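Local structure of diol-dehydratase (Roseburia inulinivorans, 5I2A) at residues E28-R33 / T78-R83; E104-D109 / A333-F338. The protein is a B12-independent glycyl radical enzyme of the diol dehydratase type, linked to 1,2-propanediol dehydration and probably acting as a lyase. All coordinates share one frame; numbering follows the deposited sequence. Where two conformers were deposited one is given.

Contact 1 of 2, residues E28-R33 / T78-R83; sequences EIEAAR and TTIAPR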
ATOM      1  N   GLU A  28     -18.580  21.409  22.804  1.00 13.75           N
ATOM      2  CA  GLU A  28     -17.392  22.168  22.437  1.00 18.64           C
ATOM      3  C   GLU A  28     -16.366  21.318  21.689  1.00 15.34           C
ATOM      4  O   GLU A  28     -16.111  20.188  22.065  1.00 17.82           O
ATOM      5  CB  GLU A  28     -16.733  22.775  23.686  1.00 18.52           C
ATOM      6  CG  GLU A  28     -15.384  23.442  23.409  1.00 19.91           C
ATOM      7  CD  GLU A  28     -14.787  24.130  24.644  1.00 27.33           C
ATOM      8  OE1 GLU A  28     -15.306  23.904  25.750  1.00 24.15           O
ATOM      9  OE2 GLU A  28     -13.810  24.899  24.498  1.00 17.94           O
ATOM     10  N   ILE A  29     -15.773  21.892  20.649  1.00 16.62           N
ATOM     11  CA  ILE A  29     -14.660  21.278  19.920  1.00 16.86           C
ATOM     12  C   ILE A  29     -13.323  21.485  20.658  1.00 17.04           C
ATOM     13  O   ILE A  29     -12.978  22.615  21.026  1.00 16.83           O
ATOM     14  CB  ILE A  29     -14.560  21.865  18.492  1.00 15.87           C
ATOM     15  CG1 ILE A  29     -15.811  21.529  17.695  1.00 12.80           C
ATOM     16  CG2 ILE A  29     -13.291  21.385  17.776  1.00 15.80           C
ATOM     17  CD1 ILE A  29     -16.017  22.403  16.466  1.00 14.72           C
ATOM     18  N   GLU A  30     -12.578  20.402  20.868  1.00 13.01           N
ATOM     19  CA  GLU A  30     -11.281  20.468  21.543  1.00 14.14           C
ATOM     20  C   GLU A  30     -10.120  20.035  20.629  1.00 19.82           C
ATOM     21  O   GLU A  30     -10.290  19.208  19.730  1.00 15.31           O
ATOM     22  CB  GLU A  30     -11.313  19.630  22.824  1.00 15.94           C
ATOM     23  CG  GLU A  30     -12.355  20.184  23.801  1.00 18.35           C
ATOM     24  CD  GLU A  30     -12.460  19.470  25.139  1.00 20.49           C
ATOM     25  OE1 GLU A  30     -11.718  18.498  25.423  1.00 19.42           O
ATOM     26  OE2 GLU A  30     -13.327  19.909  25.922  1.00 19.31           O
ATOM     27  N   ALA A  31      -8.943  20.600  20.879  1.00 17.17           N
ATOM     28  CA  ALA A  31      -7.810  20.490  19.963  1.00 17.93           C
ATOM     29  C   ALA A  31      -6.775  19.448  20.368  1.00 19.37           C
ATOM     30  O   ALA A  31      -5.874  19.158  19.592  1.00 18.38           O
ATOM     31  CB  ALA A  31      -7.132  21.846  19.825  1.00 20.81           C
ATOM     32  N   ALA A  32      -6.893  18.893  21.572  1.00 15.72           N
ATOM     33  CA  ALA A  32      -5.839  18.031  22.096  1.00 16.98           C
ATOM     34  C   ALA A  32      -5.535  16.805  21.203  1.00 16.79           C
ATOM     35  O   ALA A  32      -4.374  16.482  20.999  1.00 18.16           O
ATOM     36  CB  ALA A  32      -6.183  17.575  23.495  1.00 16.08           C
ATOM     37  N   ARG A  33      -6.556  16.120  20.696  1.00 14.95           N
ATOM     38  CA  ARG A  33      -6.303  14.935  19.864  1.00 15.11           C
ATOM     39  C   ARG A  33      -5.491  15.295  18.623  1.00 13.98           C
ATOM     40  O   ARG A  33      -4.551  14.593  18.262  1.00 14.85           O
ATOM     41  CB  ARG A  33      -7.606  14.247  19.428  1.00 12.34           C
ATOM     42  CG  ARG A  33      -7.366  12.876  18.771  1.00 12.83           C
ATOM     43  CD  ARG A  33      -8.657  12.205  18.271  1.00 13.23           C
ATOM     44  NE  ARG A  33      -8.352  10.949  17.587  1.00 13.84           N
ATOM     45  CZ  ARG A  33      -7.860  10.870  16.350  1.00 14.08           C
ATOM     46  NH1 ARG A  33      -7.646  11.972  15.645  1.00 11.43           N
ATOM     47  NH2 ARG A  33      -7.613   9.681  15.805  1.00 12.04           N
ATOM     48  N   THR A  78     -13.862  11.631  26.671  1.00 15.87           N
ATOM     49  CA  THR A  78     -12.961  11.899  25.558  1.00 16.42           C
ATOM     50  C   THR A  78     -12.656  13.402  25.456  1.00 16.14           C
ATOM     51  O   THR A  78     -11.599  13.797  24.973  1.00 14.96           O
ATOM     52  CB  THR A  78     -13.567  11.321  24.246  1.00 13.77           C
ATOM     53  OG1 THR A  78     -13.542   9.895  24.325  1.00 12.91           O
ATOM     54  CG2 THR A  78     -12.796  11.762  22.993  1.00 11.26           C
ATOM     55  N   THR A  79     -13.565  14.233  25.955  1.00 14.81           N
ATOM     56  CA  THR A  79     -13.329  15.670  26.027  1.00 15.13           C
ATOM     57  C   THR A  79     -13.554  16.209  27.446  1.00 18.73           C
ATOM     58  O   THR A  79     -14.282  15.626  28.234  1.00 17.45           O
ATOM     59  CB  THR A  79     -14.242  16.443  25.075  1.00 16.49           C
ATOM     60  OG1 THR A  79     -15.590  16.040  25.311  1.00 16.16           O
ATOM     61  CG2 THR A  79     -13.879  16.152  23.615  1.00 14.73           C
ATOM     62  N   ILE A  80     -12.936  17.336  27.766  1.00 19.43           N
ATOM     63  CA  ILE A  80     -13.182  17.955  29.053  1.00 16.47           C
ATOM     64  C   ILE A  80     -14.622  18.466  29.076  1.00 18.14           C
ATOM     65  O   ILE A  80     -15.360  18.194  30.014  1.00 17.10           O
ATOM     66  CB  ILE A  80     -12.197  19.075  29.335  1.00 16.92           C
ATOM     67  CG1 ILE A  80     -10.781  18.495  29.393  1.00 16.74           C
ATOM     68  CG2 ILE A  80     -12.543  19.785  30.661  1.00 19.22           C
ATOM     69  CD1 ILE A  80     -10.664  17.298  30.361  1.00 18.50           C
ATOM     70  N   ALA A  81     -15.035  19.160  28.021  1.00 16.48           N
ATOM     71  CA  ALA A  81     -16.422  19.607  27.914  1.00 15.10           C
ATOM     72  C   ALA A  81     -17.351  18.428  27.649  1.00 16.59           C
ATOM     73  O   ALA A  81     -17.140  17.687  26.706  1.00 18.26           O
ATOM     74  CB  ALA A  81     -16.569  20.640  26.826  1.00 16.24           C
ATOM     75  N   PRO A  82     -18.390  18.257  28.482  1.00 14.79           N
ATOM     76  CA  PRO A  82     -19.374  17.201  28.222  1.00 15.19           C
ATOM     77  C   PRO A  82     -20.027  17.363  26.848  1.00 14.89           C
ATOM     78  O   PRO A  82     -20.269  18.488  26.421  1.00 16.41           O
ATOM     79  CB  PRO A  82     -20.397  17.383  29.345  1.00 17.12           C
ATOM     80  CG  PRO A  82     -19.625  18.124  30.452  1.00 15.52           C
ATOM     81  CD  PRO A  82     -18.711  19.043  29.688  1.00 17.04           C
ATOM     82  N   ARG A  83     -20.268  16.243  26.169  1.00 14.07           N
ATOM     83  CA  ARG A  83     -20.854  16.237  24.822  1.00 15.31           C
ATOM     84  C   ARG A  83     -19.996  16.985  23.804  1.00 13.71           C
ATOM     85  O   ARG A  83     -20.480  17.384  22.752  1.00 16.66           O
ATOM     86  CB  ARG A  83     -22.271  16.814  24.837  1.00 12.06           C
ATOM     87  CG  ARG A  83     -23.236  15.983  25.691  1.00 14.65           C
ATOM     88  CD  ARG A  83     -24.643  16.541  25.679  1.00 16.83           C
ATOM     89  NE  ARG A  83     -25.298  16.398  24.388  1.00 17.54           N
ATOM     90  CZ  ARG A  83     -25.732  17.414  23.647  1.00 19.31           C
ATOM     91  NH1 ARG A  83     -25.585  18.669  24.073  1.00 14.38           N
ATOM     92  NH2 ARG A  83     -26.333  17.168  22.483  1.00 18.27           N
TER

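Contact 2 of 2, residues E104-D109 / A333-F338; sequences ETRSAD and ASAEGF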
ATOM      1  N   GLU A 104     -20.476  27.841  15.725  1.00 20.46           N
ATOM      2  CA  GLU A 104     -21.143  28.057  17.013  1.00 17.69           C
ATOM      3  C   GLU A 104     -22.628  28.373  16.847  1.00 18.74           C
ATOM      4  O   GLU A 104     -23.425  28.082  17.724  1.00 20.04           O
ATOM      5  CB  GLU A 104     -20.465  29.181  17.816  1.00 18.78           C
ATOM      6  CG  GLU A 104     -21.089  29.393  19.205  1.00 19.69           C
ATOM      7  CD  GLU A 104     -20.360  30.418  20.064  1.00 22.23           C
ATOM      8  OE1 GLU A 104     -19.234  30.817  19.718  1.00 24.11           O
ATOM      9  OE2 GLU A 104     -20.917  30.813  21.102  1.00 25.35           O
ATOM     10  N   THR A 105     -23.003  28.953  15.718  1.00 20.39           N
ATOM     11  CA  THR A 105     -24.376  29.395  15.534  1.00 17.19           C
ATOM     12  C   THR A 105     -25.025  28.792  14.303  1.00 21.84           C
ATOM     13  O   THR A 105     -26.065  29.259  13.878  1.00 20.86           O
ATOM     14  CB  THR A 105     -24.441  30.923  15.410  1.00 20.93           C
ATOM     15  OG1 THR A 105     -23.576  31.333  14.346  1.00 25.21           O
ATOM     16  CG2 THR A 105     -23.986  31.596  16.715  1.00 22.71           C
ATOM     17  N   ARG A 106     -24.408  27.772  13.711  1.00 17.99           N
ATOM     18  CA  ARG A 106     -24.992  27.161  12.524  1.00 19.15           C
ATOM     19  C   ARG A 106     -26.299  26.457  12.883  1.00 19.27           C
ATOM     20  O   ARG A 106     -26.536  26.116  14.036  1.00 17.47           O
ATOM     21  CB  ARG A 106     -24.011  26.178  11.863  1.00 18.25           C
ATOM     22  CG  ARG A 106     -23.708  24.928  12.685  1.00 19.54           C
ATOM     23  CD  ARG A 106     -22.634  24.054  12.021  1.00 16.12           C
ATOM     24  NE  ARG A 106     -22.575  22.729  12.626  1.00 16.18           N
ATOM     25  CZ  ARG A 106     -21.784  21.750  12.209  1.00 16.98           C
ATOM     26  NH1 ARG A 106     -20.962  21.955  11.180  1.00 16.37           N
ATOM     27  NH2 ARG A 106     -21.820  20.567  12.814  1.00 11.99           N
ATOM     28  N   SER A 107     -27.137  26.234  11.882  1.00 18.88           N
ATOM     29  CA  SER A 107     -28.490  25.749  12.110  1.00 21.19           C
ATOM     30  C   SER A 107     -28.568  24.258  12.479  1.00 22.67           C
ATOM     31  O   SER A 107     -29.512  23.839  13.149  1.00 20.73           O
ATOM     32  CB  SER A 107     -29.341  26.011  10.873  1.00 19.22           C
ATOM     33  OG  SER A 107     -28.829  25.296   9.770  1.00 26.71           O
ATOM     34  N   ALA A 108     -27.599  23.456  12.044  1.00 18.75           N
ATOM     35  CA  ALA A 108     -27.601  22.038  12.428  1.00 18.12           C
ATOM     36  C   ALA A 108     -26.404  21.673  13.296  1.00 15.18           C
ATOM     37  O   ALA A 108     -25.266  21.938  12.923  1.00 17.26           O
ATOM     38  CB  ALA A 108     -27.639  21.159  11.193  1.00 18.85           C
ATOM     39  N   ASP A 109     -26.675  21.066  14.451  1.00 14.03           N
ATOM     40  CA  ASP A 109     -25.636  20.587  15.362  1.00 14.09           C
ATOM     41  C   ASP A 109     -24.501  21.614  15.581  1.00 17.64           C
ATOM     42  O   ASP A 109     -23.354  21.346  15.238  1.00 16.21           O
ATOM     43  CB  ASP A 109     -25.032  19.257  14.846  1.00 13.61           C
ATOM     44  CG  ASP A 109     -26.007  18.056  14.959  1.00 16.64           C
ATOM     45  OD1 ASP A 109     -27.238  18.257  15.068  1.00 18.03           O
ATOM     46  OD2 ASP A 109     -25.531  16.898  14.913  1.00 16.74           O
ATOM     47  N   ALA A 333     -22.994  20.870   5.817  1.00 16.23           N
ATOM     48  CA  ALA A 333     -23.785  20.144   4.831  1.00 17.08           C
ATOM     49  C   ALA A 333     -23.978  18.685   5.267  1.00 17.15           C
ATOM     50  O   ALA A 333     -25.100  18.185   5.271  1.00 16.91           O
ATOM     51  CB  ALA A 333     -23.128  20.222   3.436  1.00 16.59           C
ATOM     52  N   SER A 334     -22.896  18.019   5.654  1.00 14.47           N
ATOM     53  CA  SER A 334     -22.998  16.650   6.169  1.00 16.97           C
ATOM     54  C   SER A 334     -23.925  16.553   7.390  1.00 17.50           C
ATOM     55  O   SER A 334     -24.735  15.641   7.481  1.00 14.93           O
ATOM     56  CB  SER A 334     -21.621  16.096   6.532  1.00 14.77           C
ATOM     57  OG  SER A 334     -20.830  15.888   5.379  1.00 17.14           O
ATOM     58  N   ALA A 335     -23.818  17.523   8.298  1.00 18.77           N
ATOM     59  CA  ALA A 335     -24.558  17.507   9.557  1.00 16.04           C
ATOM     60  C   ALA A 335     -26.062  17.477   9.349  1.00 16.70           C
ATOM     61  O   ALA A 335     -26.796  16.920  10.159  1.00 16.55           O
ATOM     62  CB  ALA A 335     -24.180  18.700  10.396  1.00 14.93           C
ATOM     63  N   GLU A 336     -26.517  18.055   8.247  1.00 15.73           N
ATOM     64  CA  GLU A 336     -27.933  18.056   7.932  1.00 19.40           C
ATOM     65  C   GLU A 336     -28.454  16.660   7.643  1.00 18.53           C
ATOM     66  O   GLU A 336     -29.641  16.404   7.794  1.00 12.72           O
ATOM     67  CB  GLU A 336     -28.212  18.971   6.752  1.00 19.00           C
ATOM     68  CG  GLU A 336     -27.942  20.416   7.092  1.00 26.59           C
ATOM     69  CD  GLU A 336     -28.562  21.349   6.104  1.00 35.48           C
ATOM     70  OE1 GLU A 336     -28.606  20.994   4.908  1.00 31.67           O
ATOM     71  OE2 GLU A 336     -29.020  22.427   6.529  1.00 45.89           O
ATOM     72  N   GLY A 337     -27.561  15.759   7.243  1.00 14.96           N
ATOM     73  CA  GLY A 337     -27.953  14.382   6.995  1.00 14.59           C
ATOM     74  C   GLY A 337     -27.796  13.477   8.203  1.00 14.36           C
ATOM     75  O   GLY A 337     -28.259  12.339   8.188  1.00 13.43           O
ATOM     76  N   PHE A 338     -27.124  13.978   9.239  1.00 13.84           N
ATOM     77  CA  PHE A 338     -26.923  13.231  10.476  1.00 12.82           C
ATOM     78  C   PHE A 338     -27.298  14.115  11.684  1.00 12.26           C
ATOM     79  O   PHE A 338     -26.536  14.230  12.631  1.00 16.49           O
ATOM     80  CB  PHE A 338     -25.462  12.765  10.629  1.00 14.04           C
ATOM     81  CG  PHE A 338     -24.959  11.842   9.535  1.00 11.25           C
ATOM     82  CD1 PHE A 338     -25.204  10.483   9.585  1.00 12.78           C
ATOM     83  CD2 PHE A 338     -24.194  12.340   8.485  1.00 14.98           C
ATOM     84  CE1 PHE A 338     -24.702   9.623   8.594  1.00 13.96           C
ATOM     85  CE2 PHE A 338     -23.695  11.497   7.494  1.00 13.12           C
ATOM     86  CZ  PHE A 338     -23.949  10.137   7.550  1.00 12.45           C
TER
HETATM   87  O   HOH W   1     -30.083  23.153   8.859  1.00 32.00           O
HETATM   88  O   HOH W   2     -24.233  15.986  12.668  1.00 17.35           O

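Contact 1 of 2, residues E28-R33 / T78-R83
Glu30 grips two successive backbone amides of the facing loop, Ile80 N and Ala81 N, one with each carboxylate oxygen. This bidentate, side-chain-to-backbone arrangement lies in the N-terminal part of the pyruvate formate lyase-like fold, where the chain leads into helix 32-43. Ile80 N donates to the syn lone pair of Glu30 OE1 at 2.9 Å (156° at the hydrogen). Ala81 N donates to Glu30 OE2 at 2.8 Å and almost straight, at 174°; this oxygen is also met on its syn side, slightly out of the carboxylate plane. With CG anti to the carbonyl carbon (chi1 -62°) and the chain extended beyond it, Glu30 reaches straight across to the turn. Replacing it with an alanine would probably leave both amides without their acceptors and free the turn at Thr79-Ala81 to shift away from residues 28-30. The turn is also braced internally, since Thr79 OG1 donates to Ala81 O over 2.7 Å. Outside the two segments, Arg69 donates to Thr79 O and Ile80 O, a positive charge that probably adds to the hold on this loop. Backbone bonds from Glu28 and Glu30 to Cys85 continue the pairing of the two chain sections past Arg83. The packing follows from these bonds: Thr79 CB sits 3.3 Å from Glu30 OE1, and the two side chains lie aslant to one another. The methyl of Ala81 touches both glutamates, with Ala81 CB 3.4 Å from Glu30 OE2 and 3.8 Å from Glu28 CB.

Contact 2 of 2, residues E104-D109 / A333-F338
Arg106 lays one face of its guanidinium against the methyl of Ala335, with NH2 3.9 Å from Ala335 CB. Its CG stands between the backbone N and the carbonyl carbon (chi1 67°), which sends the extended side chain alongside the residues that follow it, Ala108 and Asp109. There NE and NH2 both point at Asp109 O, at 3.1 and 3.0 Å respectively, a side-on grip on one atom from the same face of its carbonyl. That oxygen lies only 13° out of the guanidinium plane, so the pair of bonds fixes the rotation of the flat group and presents its face to Ala335. NH1 has a salt bridge to Glu99, which probably balances the charge, and a hydrogen bond to Arg330 O. Beside the guanidinium, Ala108 points its methyl at Ala335 and Glu336: Ala108 CB is 4.3 Å from Ala335 CB and 4.2 Å from Glu336 CG. The polar groups meet through water. One water joins Ser107 OG to Glu336 OE2. Another donates to both Asp109 OD2 and Phe338 O, two acceptors standing 3.7 Å apart, while Gly340 N holds Asp109 OD1 and Tyr341 N holds OD2. The Phe338 ring leads away to meet His283 edge-to-face. The whole is a loop packed on a helix end through an arginine-to-carbonyl grip and two water bridges, shortly before strand 346-350, an outermost strand of a mixed sheet in the pyruvate formate lyase-like fold.

How the contacts relate
From the N terminus, contact 1 comes first: 28-33 meets 78-83, closing a largely helical excursion that includes helices 32-43 and 49-63. The chain then passes helix 94-97 before 104-109 opens contact 2, which closes a far longer loop of 223 residues at 333-338. The two are in series, neither nesting nor crossing. Their centres lie 18 Å apart and their nearest atoms about 7 Å, yet a shared neighbour bridges them: Glu28 of contact 1 and Glu104 of the 104-109 segment both touch Tyr112. Together they tie the N-terminal helices to the region leading into strand 346-350.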